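Long-range contacts in Exo-beta-1,4-mannosidase (Rhizomucor miehei, PDB 4LYP), which probably removes beta-linked mannose from the non-reducing ends of substrates as a family 5 glycoside hydrolase, with transglycosylation activity: residues 60-65 with 83-88; 95-100 with 388-393; 111-116 with 405-410; 126-131 with 210-215. All coordinates share one frame; numbering follows the deposited sequence. Where two conformers were deposited one is given.

Contact 1: residues 60-65 with 83-88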
# COMPACT_ATOMS: atom_id res chain seq x y z
N ALA A 60 -5.52 -2.21 -6.41
CA ALA A 60 -6.02 -2.43 -5.02
C ALA A 60 -4.84 -2.52 -4.07
O ALA A 60 -3.71 -2.86 -4.52
CB ALA A 60 -6.82 -3.73 -4.90
N ASN A 61 -5.07 -2.34 -2.78
CA ASN A 61 -4.09 -2.72 -1.75
C ASN A 61 -4.46 -4.11 -1.22
O ASN A 61 -5.62 -4.42 -0.94
CB ASN A 61 -4.12 -1.73 -0.59
CG ASN A 61 -3.38 -0.46 -0.94
OD1 ASN A 61 -2.15 -0.38 -0.76
ND2 ASN A 61 -4.09 0.54 -1.46
N TYR A 62 -3.42 -4.93 -1.07
CA TYR A 62 -3.55 -6.32 -0.59
C TYR A 62 -2.29 -6.66 0.19
O TYR A 62 -1.55 -7.61 -0.11
CB TYR A 62 -3.77 -7.24 -1.79
CG TYR A 62 -4.24 -8.66 -1.44
CD1 TYR A 62 -5.49 -8.84 -0.80
CD2 TYR A 62 -3.51 -9.78 -1.83
CE1 TYR A 62 -5.97 -10.12 -0.49
CE2 TYR A 62 -4.01 -11.04 -1.57
CZ TYR A 62 -5.20 -11.20 -0.90
OH TYR A 62 -5.62 -12.50 -0.63
N TRP A 63 -2.03 -5.87 1.23
CA TRP A 63 -0.84 -5.99 2.07
C TRP A 63 -0.82 -7.29 2.85
O TRP A 63 0.25 -7.72 3.31
CB TRP A 63 -0.74 -4.80 3.01
CG TRP A 63 -1.96 -4.70 3.90
CD1 TRP A 63 -3.17 -4.05 3.62
CD2 TRP A 63 -2.19 -5.43 5.11
NE1 TRP A 63 -4.10 -4.37 4.57
CE2 TRP A 63 -3.55 -5.21 5.50
CE3 TRP A 63 -1.36 -6.25 5.91
CZ2 TRP A 63 -4.10 -5.81 6.61
CZ3 TRP A 63 -1.90 -6.80 7.06
CH2 TRP A 63 -3.25 -6.63 7.39
N GLN A 64 -1.97 -7.97 3.02
CA GLN A 64 -2.05 -9.24 3.73
C GLN A 64 -1.75 -10.41 2.87
O GLN A 64 -1.77 -11.55 3.31
CB GLN A 64 -3.44 -9.38 4.41
CG GLN A 64 -4.62 -9.64 3.46
CD GLN A 64 -5.25 -8.42 2.82
OE1 GLN A 64 -4.59 -7.40 2.52
NE2 GLN A 64 -6.55 -8.50 2.60
N GLY A 65 -1.40 -10.17 1.56
CA GLY A 65 -1.24 -11.27 0.61
C GLY A 65 -0.15 -12.22 1.04
O GLY A 65 -0.28 -13.45 0.91
N LEU A 83 -8.33 -17.46 -4.20
CA LEU A 83 -9.69 -17.04 -4.51
C LEU A 83 -9.82 -15.52 -4.51
O LEU A 83 -10.49 -14.95 -5.36
CB LEU A 83 -10.65 -17.68 -3.50
CG LEU A 83 -12.12 -17.25 -3.62
CD1 LEU A 83 -12.75 -17.49 -4.97
CD2 LEU A 83 -12.93 -17.85 -2.47
N GLU A 84 -9.17 -14.86 -3.56
CA GLU A 84 -9.28 -13.40 -3.46
C GLU A 84 -8.57 -12.75 -4.64
O GLU A 84 -9.07 -11.73 -5.17
CB GLU A 84 -8.68 -12.95 -2.15
CG GLU A 84 -9.62 -13.35 -0.97
CD GLU A 84 -9.13 -12.99 0.41
OE1 GLU A 84 -7.99 -12.46 0.58
OE2 GLU A 84 -9.94 -13.17 1.34
N ILE A 85 -7.43 -13.29 -5.09
CA ILE A 85 -6.80 -12.79 -6.34
C ILE A 85 -7.72 -12.95 -7.53
O ILE A 85 -7.89 -12.04 -8.33
CB ILE A 85 -5.41 -13.47 -6.61
CG1 ILE A 85 -4.43 -13.30 -5.48
CG2 ILE A 85 -4.85 -12.91 -7.91
CD1 ILE A 85 -4.13 -11.88 -5.13
N LYS A 86 -8.33 -14.15 -7.64
CA LYS A 86 -9.30 -14.39 -8.73
C LYS A 86 -10.46 -13.40 -8.63
O LYS A 86 -10.87 -12.77 -9.67
CB LYS A 86 -9.80 -15.82 -8.60
CG LYS A 86 -10.83 -16.19 -9.72
CD LYS A 86 -11.17 -17.71 -9.57
CE LYS A 86 -12.14 -18.10 -10.67
NZ LYS A 86 -13.52 -17.67 -10.46
N GLN A 87 -10.99 -13.10 -7.44
CA GLN A 87 -12.05 -12.13 -7.31
C GLN A 87 -11.62 -10.76 -7.77
O GLN A 87 -12.34 -10.01 -8.46
CB GLN A 87 -12.54 -11.99 -5.83
CG GLN A 87 -13.25 -13.22 -5.33
CD GLN A 87 -13.43 -13.20 -3.82
OE1 GLN A 87 -12.80 -12.42 -3.07
NE2 GLN A 87 -14.26 -14.11 -3.32
N MET A 88 -10.38 -10.37 -7.41
CA MET A 88 -9.88 -9.07 -7.82
C MET A 88 -9.67 -9.04 -9.33
O MET A 88 -10.01 -8.02 -9.98
CB MET A 88 -8.59 -8.73 -7.02
CG MET A 88 -8.93 -8.33 -5.61
SD MET A 88 -7.49 -7.69 -4.71
CE MET A 88 -6.51 -9.19 -4.46
O HOH W 1 -8.27 -10.89 2.85

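Contact 2: residues 95-100 with 388-393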
# COMPACT_ATOMS: atom_id res chain seq x y z
N ASN A 95 -3.30 -4.48 -10.66
CA ASN A 95 -2.16 -4.03 -9.90
C ASN A 95 -2.48 -4.14 -8.42
O ASN A 95 -3.53 -3.67 -7.97
CB ASN A 95 -1.84 -2.53 -10.25
CG ASN A 95 -0.62 -1.99 -9.53
OD1 ASN A 95 -0.76 -1.28 -8.51
ND2 ASN A 95 0.56 -2.32 -10.01
N LEU A 96 -1.59 -4.86 -7.69
CA LEU A 96 -1.74 -4.94 -6.22
C LEU A 96 -0.52 -4.29 -5.57
O LEU A 96 0.63 -4.58 -5.91
CB LEU A 96 -1.82 -6.39 -5.70
CG LEU A 96 -2.96 -7.21 -6.33
CD1 LEU A 96 -2.93 -8.60 -5.71
CD2 LEU A 96 -4.35 -6.57 -6.09
N ARG A 97 -0.81 -3.39 -4.63
CA ARG A 97 0.22 -2.86 -3.71
C ARG A 97 0.27 -3.82 -2.54
O ARG A 97 -0.74 -4.05 -1.88
CB ARG A 97 -0.12 -1.42 -3.33
CG ARG A 97 0.90 -0.83 -2.37
CD ARG A 97 0.76 0.67 -2.34
NE ARG A 97 1.62 1.28 -1.30
CZ ARG A 97 1.23 1.70 -0.10
NH1 ARG A 97 0.02 1.43 0.36
NH2 ARG A 97 2.12 2.31 0.68
N VAL A 98 1.43 -4.41 -2.33
CA VAL A 98 1.60 -5.50 -1.40
C VAL A 98 2.74 -5.14 -0.42
O VAL A 98 3.56 -4.30 -0.69
CB VAL A 98 1.83 -6.86 -2.09
CG1 VAL A 98 0.68 -7.13 -3.05
CG2 VAL A 98 3.17 -6.91 -2.77
N MET A 99 2.75 -5.86 0.68
CA MET A 99 3.78 -5.64 1.68
C MET A 99 4.83 -6.76 1.61
O MET A 99 4.56 -7.89 1.76
CB MET A 99 3.14 -5.55 3.07
CG MET A 99 4.09 -5.18 4.22
SD MET A 99 5.18 -3.71 3.99
CE MET A 99 4.67 -3.15 5.58
N ALA A 100 6.06 -6.35 1.34
CA ALA A 100 7.20 -7.24 1.17
C ALA A 100 8.19 -7.06 2.35
O ALA A 100 9.42 -7.10 2.16
CB ALA A 100 7.88 -7.03 -0.13
N ASN A 388 -5.16 2.82 -6.11
CA ASN A 388 -5.26 1.54 -5.40
C ASN A 388 -6.13 1.81 -4.19
O ASN A 388 -5.69 2.45 -3.20
CB ASN A 388 -3.92 0.98 -4.93
CG ASN A 388 -2.93 0.81 -6.02
OD1 ASN A 388 -2.41 1.77 -6.58
ND2 ASN A 388 -2.61 -0.47 -6.36
N PHE A 389 -7.42 1.38 -4.19
CA PHE A 389 -8.24 1.56 -2.99
C PHE A 389 -7.64 0.75 -1.83
O PHE A 389 -6.99 -0.29 -2.02
CB PHE A 389 -9.70 1.18 -3.26
CG PHE A 389 -9.92 -0.28 -3.54
CD1 PHE A 389 -10.21 -1.16 -2.49
CD2 PHE A 389 -9.87 -0.82 -4.81
CE1 PHE A 389 -10.37 -2.54 -2.69
CE2 PHE A 389 -10.04 -2.16 -5.05
CZ PHE A 389 -10.32 -3.01 -4.00
N TRP A 390 -7.86 1.30 -0.62
CA TRP A 390 -7.37 0.65 0.62
C TRP A 390 -8.61 0.22 1.40
O TRP A 390 -9.33 1.06 1.89
CB TRP A 390 -6.55 1.63 1.42
CG TRP A 390 -6.10 0.98 2.71
CD1 TRP A 390 -6.86 0.69 3.85
CD2 TRP A 390 -4.79 0.42 2.95
NE1 TRP A 390 -6.10 0.00 4.75
CE2 TRP A 390 -4.83 -0.22 4.24
CE3 TRP A 390 -3.58 0.38 2.20
CZ2 TRP A 390 -3.70 -0.83 4.81
CZ3 TRP A 390 -2.47 -0.26 2.76
CH2 TRP A 390 -2.54 -0.86 4.06
N ALA A 391 -8.88 -1.11 1.45
CA ALA A 391 -8.06 -2.21 0.93
C ALA A 391 -9.04 -3.38 0.71
O ALA A 391 -10.13 -3.40 1.26
CB ALA A 391 -6.93 -2.62 1.86
N TYR A 392 -8.61 -4.37 -0.06
CA TYR A 392 -9.50 -5.49 -0.35
C TYR A 392 -9.51 -6.47 0.81
O TYR A 392 -8.48 -6.98 1.20
CB TYR A 392 -9.10 -6.19 -1.65
CG TYR A 392 -10.17 -7.18 -2.09
CD1 TYR A 392 -11.48 -6.75 -2.32
CD2 TYR A 392 -9.88 -8.53 -2.28
CE1 TYR A 392 -12.44 -7.63 -2.72
CE2 TYR A 392 -10.87 -9.42 -2.72
CZ TYR A 392 -12.16 -8.94 -2.92
OH TYR A 392 -13.18 -9.79 -3.30
N GLY A 393 -10.69 -6.71 1.37
CA GLY A 393 -10.87 -7.69 2.45
C GLY A 393 -11.22 -9.06 1.97
O GLY A 393 -10.98 -10.05 2.66
O HOH W 2 0.14 1.38 -7.58

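Contact 3: residues 111-116 with 405-410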
# COMPACT_ATOMS: atom_id res chain seq x y z
N ARG A 111 0.65 -5.83 15.28
CA ARG A 111 1.40 -6.09 14.07
C ARG A 111 1.13 -7.48 13.50
O ARG A 111 0.69 -8.45 14.16
CB ARG A 111 2.93 -5.92 14.22
CG ARG A 111 3.59 -6.91 15.21
CD ARG A 111 5.09 -6.77 15.24
NE ARG A 111 5.48 -5.52 15.84
CZ ARG A 111 6.76 -5.21 16.15
NH1 ARG A 111 7.01 -4.12 16.82
NH2 ARG A 111 7.73 -6.00 15.69
N MET A 112 1.46 -7.63 12.22
CA MET A 112 1.34 -8.88 11.51
C MET A 112 2.12 -9.97 12.18
O MET A 112 3.29 -9.78 12.54
CB MET A 112 1.94 -8.68 10.12
CG MET A 112 1.12 -7.66 9.26
SD MET A 112 2.08 -6.78 7.97
CE MET A 112 2.48 -8.07 6.80
N ARG A 113 1.51 -11.13 12.32
CA ARG A 113 2.15 -12.27 12.96
C ARG A 113 1.76 -13.54 12.18
O ARG A 113 0.59 -13.70 11.83
CB ARG A 113 1.66 -12.42 14.44
CG ARG A 113 2.47 -13.44 15.24
CD ARG A 113 1.91 -13.70 16.61
NE ARG A 113 1.97 -12.54 17.47
CZ ARG A 113 1.00 -11.90 18.12
NH1 ARG A 113 -0.25 -12.29 17.97
NH2 ARG A 113 1.31 -10.87 18.96
N PRO A 114 2.68 -14.47 11.96
CA PRO A 114 4.10 -14.33 12.27
C PRO A 114 4.78 -13.33 11.29
O PRO A 114 4.34 -13.20 10.12
CB PRO A 114 4.65 -15.78 12.09
CG PRO A 114 3.72 -16.38 11.04
CD PRO A 114 2.38 -15.73 11.23
N SER A 115 5.83 -12.69 11.77
CA SER A 115 6.60 -11.76 10.97
C SER A 115 7.45 -12.50 9.90
O SER A 115 7.89 -13.64 10.08
CB SER A 115 7.49 -10.93 11.86
OG SER A 115 8.42 -11.71 12.62
N MET A 116 7.71 -11.77 8.82
CA MET A 116 8.63 -12.27 7.80
C MET A 116 10.09 -12.36 8.31
O MET A 116 10.83 -13.26 7.97
CB MET A 116 8.53 -11.32 6.60
CG MET A 116 9.28 -11.69 5.37
SD MET A 116 9.30 -10.30 4.24
CE MET A 116 9.75 -11.15 2.72
N TYR A 405 -2.44 -17.50 15.41
CA TYR A 405 -1.47 -16.41 15.59
C TYR A 405 -2.14 -15.12 16.01
O TYR A 405 -1.44 -14.10 16.15
CB TYR A 405 -0.68 -16.20 14.29
CG TYR A 405 0.23 -17.36 13.95
CD1 TYR A 405 -0.17 -18.39 13.13
CD2 TYR A 405 1.55 -17.39 14.46
CE1 TYR A 405 0.72 -19.44 12.81
CE2 TYR A 405 2.42 -18.38 14.15
CZ TYR A 405 2.01 -19.39 13.30
OH TYR A 405 2.93 -20.36 12.94
N GLY A 406 -3.44 -15.12 16.24
CA GLY A 406 -4.09 -13.92 16.65
C GLY A 406 -4.56 -12.97 15.56
O GLY A 406 -4.99 -11.86 15.83
N MET A 407 -4.53 -13.46 14.32
CA MET A 407 -4.83 -12.56 13.17
C MET A 407 -6.26 -12.77 12.69
O MET A 407 -6.66 -13.92 12.42
CB MET A 407 -3.87 -12.88 12.03
CG MET A 407 -2.43 -12.67 12.40
SD MET A 407 -1.92 -10.94 12.51
CE MET A 407 -1.94 -10.61 14.27
N VAL A 408 -6.97 -11.67 12.52
CA VAL A 408 -8.23 -11.65 11.74
C VAL A 408 -7.84 -10.99 10.44
O VAL A 408 -7.82 -9.76 10.31
CB VAL A 408 -9.37 -10.89 12.46
CG1 VAL A 408 -10.64 -10.89 11.58
CG2 VAL A 408 -9.67 -11.53 13.80
N TRP A 409 -7.45 -11.81 9.45
CA TRP A 409 -6.89 -11.25 8.20
C TRP A 409 -8.02 -10.66 7.42
O TRP A 409 -9.08 -11.27 7.21
CB TRP A 409 -6.20 -12.33 7.37
CG TRP A 409 -4.89 -12.80 7.98
CD1 TRP A 409 -4.57 -14.07 8.35
CD2 TRP A 409 -3.70 -12.00 8.22
NE1 TRP A 409 -3.27 -14.15 8.80
CE2 TRP A 409 -2.71 -12.87 8.76
CE3 TRP A 409 -3.39 -10.65 8.06
CZ2 TRP A 409 -1.44 -12.41 9.13
CZ3 TRP A 409 -2.13 -10.23 8.42
CH2 TRP A 409 -1.17 -11.08 8.93
N LEU A 410 -7.79 -9.44 6.92
CA LEU A 410 -8.72 -8.71 6.02
C LEU A 410 -7.94 -7.44 5.64
O LEU A 410 -6.71 -7.40 5.79
CB LEU A 410 -10.12 -8.49 6.63
CG LEU A 410 -10.22 -8.25 8.11
CD1 LEU A 410 -9.51 -6.96 8.57
CD2 LEU A 410 -11.68 -8.25 8.49
O HOH W 3 -1.12 -15.58 10.47

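Contact 4: residues 126-131 with 210-215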
# COMPACT_ATOMS: atom_id res chain seq x y z
N GLY A 126 8.48 -19.87 5.97
CA GLY A 126 7.06 -20.11 5.66
C GLY A 126 6.43 -18.79 5.18
O GLY A 126 5.59 -18.77 4.21
N VAL A 127 6.70 -17.70 5.83
CA VAL A 127 6.08 -16.44 5.46
C VAL A 127 6.70 -15.96 4.10
O VAL A 127 5.97 -15.51 3.23
CB VAL A 127 6.27 -15.37 6.57
CG1 VAL A 127 5.74 -14.01 6.12
CG2 VAL A 127 5.58 -15.84 7.84
N PHE A 128 7.99 -16.09 3.91
CA PHE A 128 8.60 -15.72 2.66
C PHE A 128 8.01 -16.47 1.49
O PHE A 128 7.77 -15.91 0.41
CB PHE A 128 10.12 -15.88 2.77
CG PHE A 128 10.94 -14.81 2.08
CD1 PHE A 128 10.56 -14.19 0.88
CD2 PHE A 128 12.14 -14.36 2.74
CE1 PHE A 128 11.35 -13.17 0.33
CE2 PHE A 128 12.97 -13.43 2.12
CZ PHE A 128 12.57 -12.79 0.96
N VAL A 129 7.78 -17.78 1.69
CA VAL A 129 7.15 -18.57 0.61
C VAL A 129 5.76 -18.01 0.30
O VAL A 129 5.31 -18.11 -0.85
CB VAL A 129 7.20 -20.07 1.02
CG1 VAL A 129 6.23 -20.89 0.14
CG2 VAL A 129 8.58 -20.63 0.95
N GLY A 130 5.05 -17.45 1.29
CA GLY A 130 3.77 -16.84 0.98
C GLY A 130 3.92 -15.71 -0.03
O GLY A 130 3.05 -15.51 -0.88
N LEU A 131 4.99 -14.92 0.10
CA LEU A 131 5.23 -13.85 -0.89
C LEU A 131 5.53 -14.46 -2.27
O LEU A 131 5.04 -13.95 -3.31
CB LEU A 131 6.39 -12.94 -0.40
CG LEU A 131 6.70 -11.70 -1.25
CD1 LEU A 131 5.49 -10.80 -1.45
CD2 LEU A 131 7.81 -10.95 -0.57
N TYR A 210 18.07 -6.02 -0.03
CA TYR A 210 18.87 -6.91 -0.85
C TYR A 210 18.26 -8.30 -0.85
O TYR A 210 18.19 -8.96 -1.91
CB TYR A 210 20.31 -6.96 -0.26
CG TYR A 210 21.19 -7.94 -1.02
CD1 TYR A 210 21.21 -9.30 -0.71
CD2 TYR A 210 21.96 -7.51 -2.10
CE1 TYR A 210 21.99 -10.20 -1.46
CE2 TYR A 210 22.72 -8.39 -2.85
CZ TYR A 210 22.68 -9.71 -2.55
OH TYR A 210 23.48 -10.54 -3.31
N THR A 211 17.81 -8.76 0.33
CA THR A 211 17.32 -10.13 0.44
C THR A 211 16.04 -10.27 -0.40
O THR A 211 15.88 -11.27 -1.10
CB THR A 211 17.03 -10.45 1.89
OG1 THR A 211 18.24 -10.40 2.64
CG2 THR A 211 16.45 -11.86 2.02
N VAL A 212 15.14 -9.29 -0.38
CA VAL A 212 13.92 -9.39 -1.20
C VAL A 212 14.23 -9.25 -2.66
O VAL A 212 13.73 -10.04 -3.49
CB VAL A 212 12.85 -8.38 -0.74
CG1 VAL A 212 11.59 -8.54 -1.54
CG2 VAL A 212 12.55 -8.56 0.75
N GLN A 213 15.07 -8.31 -3.06
CA GLN A 213 15.36 -8.13 -4.48
C GLN A 213 16.02 -9.35 -5.09
O GLN A 213 15.87 -9.65 -6.27
CB GLN A 213 16.20 -6.88 -4.72
CG GLN A 213 15.44 -5.59 -4.44
CD GLN A 213 16.26 -4.36 -4.81
OE1 GLN A 213 17.45 -4.26 -4.57
NE2 GLN A 213 15.61 -3.41 -5.46
N ASN A 214 16.82 -10.10 -4.26
CA ASN A 214 17.52 -11.31 -4.74
C ASN A 214 16.82 -12.59 -4.43
O ASN A 214 17.35 -13.68 -4.68
CB ASN A 214 18.94 -11.25 -4.19
CG ASN A 214 19.71 -10.19 -4.92
OD1 ASN A 214 20.23 -10.43 -6.03
ND2 ASN A 214 19.73 -8.98 -4.37
N ARG A 215 15.59 -12.55 -3.93
CA ARG A 215 14.85 -13.79 -3.60
C ARG A 215 14.61 -14.58 -4.90
O ARG A 215 14.13 -14.01 -5.88
CB ARG A 215 13.49 -13.34 -2.99
CG ARG A 215 12.49 -14.54 -2.76
CD ARG A 215 13.00 -15.52 -1.68
NE ARG A 215 11.94 -16.50 -1.44
CZ ARG A 215 11.96 -17.34 -0.40
NH1 ARG A 215 12.98 -17.31 0.49
NH2 ARG A 215 10.94 -18.16 -0.21

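Contact 1: residues 60-65 with 83-88
Tyr62, near the end of strand 53-61 of the TIM barrel, reaches to helix 78-90, further along the chain. The pairing belongs to the first part of a beta-alpha-beta unit, whose next strand is 95-99.

One hydrogen bond joins the two segments directly. Tyr62 OH donates to Glu84 OE1 at 2.7 Å, on the anti side of the carboxylate. The carboxylate stands steeply to the ring, with the planes 74° apart. Water 1 donates to Glu84 OE1 and accepts from Gln64 NE2, so Glu84 OE1 takes two bonds. Glu84 OE2 is held by Arg80 and by the backbone N of Glu395, which fixes the carboxylate from its other oxygen.

Apolar contacts fill the rest. Met88 lays its methyl over the centre of the Tyr62 ring, a CH-pi contact with CE 3.8 Å from the centroid. The bend at chi3 (-72°) turns that methyl onto the face. Ile85 CD1 approaches Tyr62 CE2 obliquely at 3.7 Å. Leu134 of helix 125-140 also touches both Tyr62 and Ile85. Two residues before Tyr62, Ala60 CB lies 4.0 Å from Met88 SD.

Contact 2: residues 95-100 with 388-393
Asn95 meets Asn388 through their side-chain amides. Asn388 ND2 donates to Asn95 OD1 at 2.9 Å, and the bond is nearly straight at 171°. The donor lies in the carbonyl plane of Asn95, and the acceptor lies in the amide plane of Asn388. The two amides are nevertheless turned 66° apart. Water 2 bridges the pair, donating to Asn95 OD1 and to Asn388 OD1. Asn388 ND2 also bonds to Ala60 O on the strand between them.

Two residues on, Arg97 CB lies 4.0 Å from Asn388 ND2. The chain of Arg97 then runs extended from CG to NE, and its NH1 comes to 3.8 Å from Trp390 CZ3, near the plane of the indole at its edge. The guanidinium is bonded to Asn237, Gln234 and Asn61 and forms a salt bridge with Glu337. These partners fix its rotation. Trp390 precedes a cis peptide bond, to Ala391, and lies close to a bound Tris molecule, consistent with a place at the active-site pocket.

Strand 53-61 pairs in parallel with both strands 95-99 and 386-394. The contact therefore crosses the inside of the barrel, over strand 53-61, with strand 144-148 on the far side of strand 95-99.

Contact 3: residues 111-116 with 405-410
Arg113 and Pro114 pack against Tyr405 where two loops at the catalytic, C-terminal end of the TIM barrel meet. One loop follows strand 95-99 and the other follows strand 386-394.

In the first shell, Arg113 NH1 donates to Tyr405 O at 2.8 Å, with an N-H...O angle of 158°. The oxygen lies near the guanidinium plane, while the donor is tilted 32° from the carbonyl plane. Pro114, entered through a cis peptide bond from Arg113, sets its CD over one face of the Tyr405 ring, a CH-pi contact 3.8 Å from the centroid. Met407 folds back at chi2 (-74°), which brings SD to Arg113 N for a weak hydrogen bond of 3.4 Å. Its methyl CE touches Arg111 O, also at 3.4 Å. At the edge of the indole, Met112 CB is 4.1 Å from Trp409 CH2, and Met407 CB lies over a face of the same indole. Water 3 lies between Arg113 O, 2.9 Å away, and Trp409 NE1, which donates to it at 3.1 Å.

A second shell sets these groups. Asn403 OD1 accepts from Met407 N. Asp106 O accepts from Arg113 NE, and Cys73 O accepts from Tyr405 OH.

Contact 4: residues 126-131 with 210-215
Phe128 and Arg215 carry most of this contact, stacked one on the other. The guanidinium of Arg215 lies flat on the Phe128 ring, with centres 4.0 Å apart and planes at 2°. This is a cation-pi stack, offset so that Arg215 CZ sits near Phe128 CG and CD1. The aliphatic part of the arginine extends along the same face. Arg215 CD comes to 3.5 Å from Phe128 CE1 and adds a CH-pi contact. The two side chains run past each other in opposite directions. A bend at chi2 (66°) breaks the otherwise extended chain of Arg215 and lets both its methylenes and its guanidinium lie on the ring.

Two salt bridges hold the guanidinium: Asp132 with Arg215 NH2 and Glu125 with Arg215 NH1, both acids on helix 125-140. The two salt bridges would be expected to limit its rotation over the ring. At the guanidinium edge, Val129 CG2 lies in plane, 3.6 Å from Arg215 NH2.

Val212 is the next largest contributor. Its CG2 meets Phe128 CZ obliquely at 4.2 Å. Nearby, Thr211 puts its methyl CG2 at the ring edge, 3.8 Å from Phe128 CE2. Tyr123 and Met116 also touch the Phe128 side chain.

Helix 197-213 ends just before Asn214 and Arg215. The contact thus joins helix 125-140 to the C-terminal end of helix 197-213, in the outer helical layer of a TIM barrel.

Overall arrangement
Contact 1 lies on the outer side of strand 53-61 and contact 2 crosses it inside the barrel, centres 7 Å apart. Two probable hydrogen bonds join them: Gln87 OE1 to Tyr392 OH, 2.7 Å, and Gln64 NE2 to Tyr392 O, 2.8 Å. Contact 3 lies 16 Å from each, centre to centre, and packs on contact 1 through Trp63 against Trp409 and Met112. Contact 4 meets contact 3 where Met116 CE touches Phe128 CE1 at 3.5 Å, and meets contact 2 through Ala100. One bound guanidine sits among Trp153, Glu238, Trp293, Asn296 and Glu416. The side chain of Trp390 is about 7 Å from a bound guanidine and that of Met112 about 13 Å, nearest atoms.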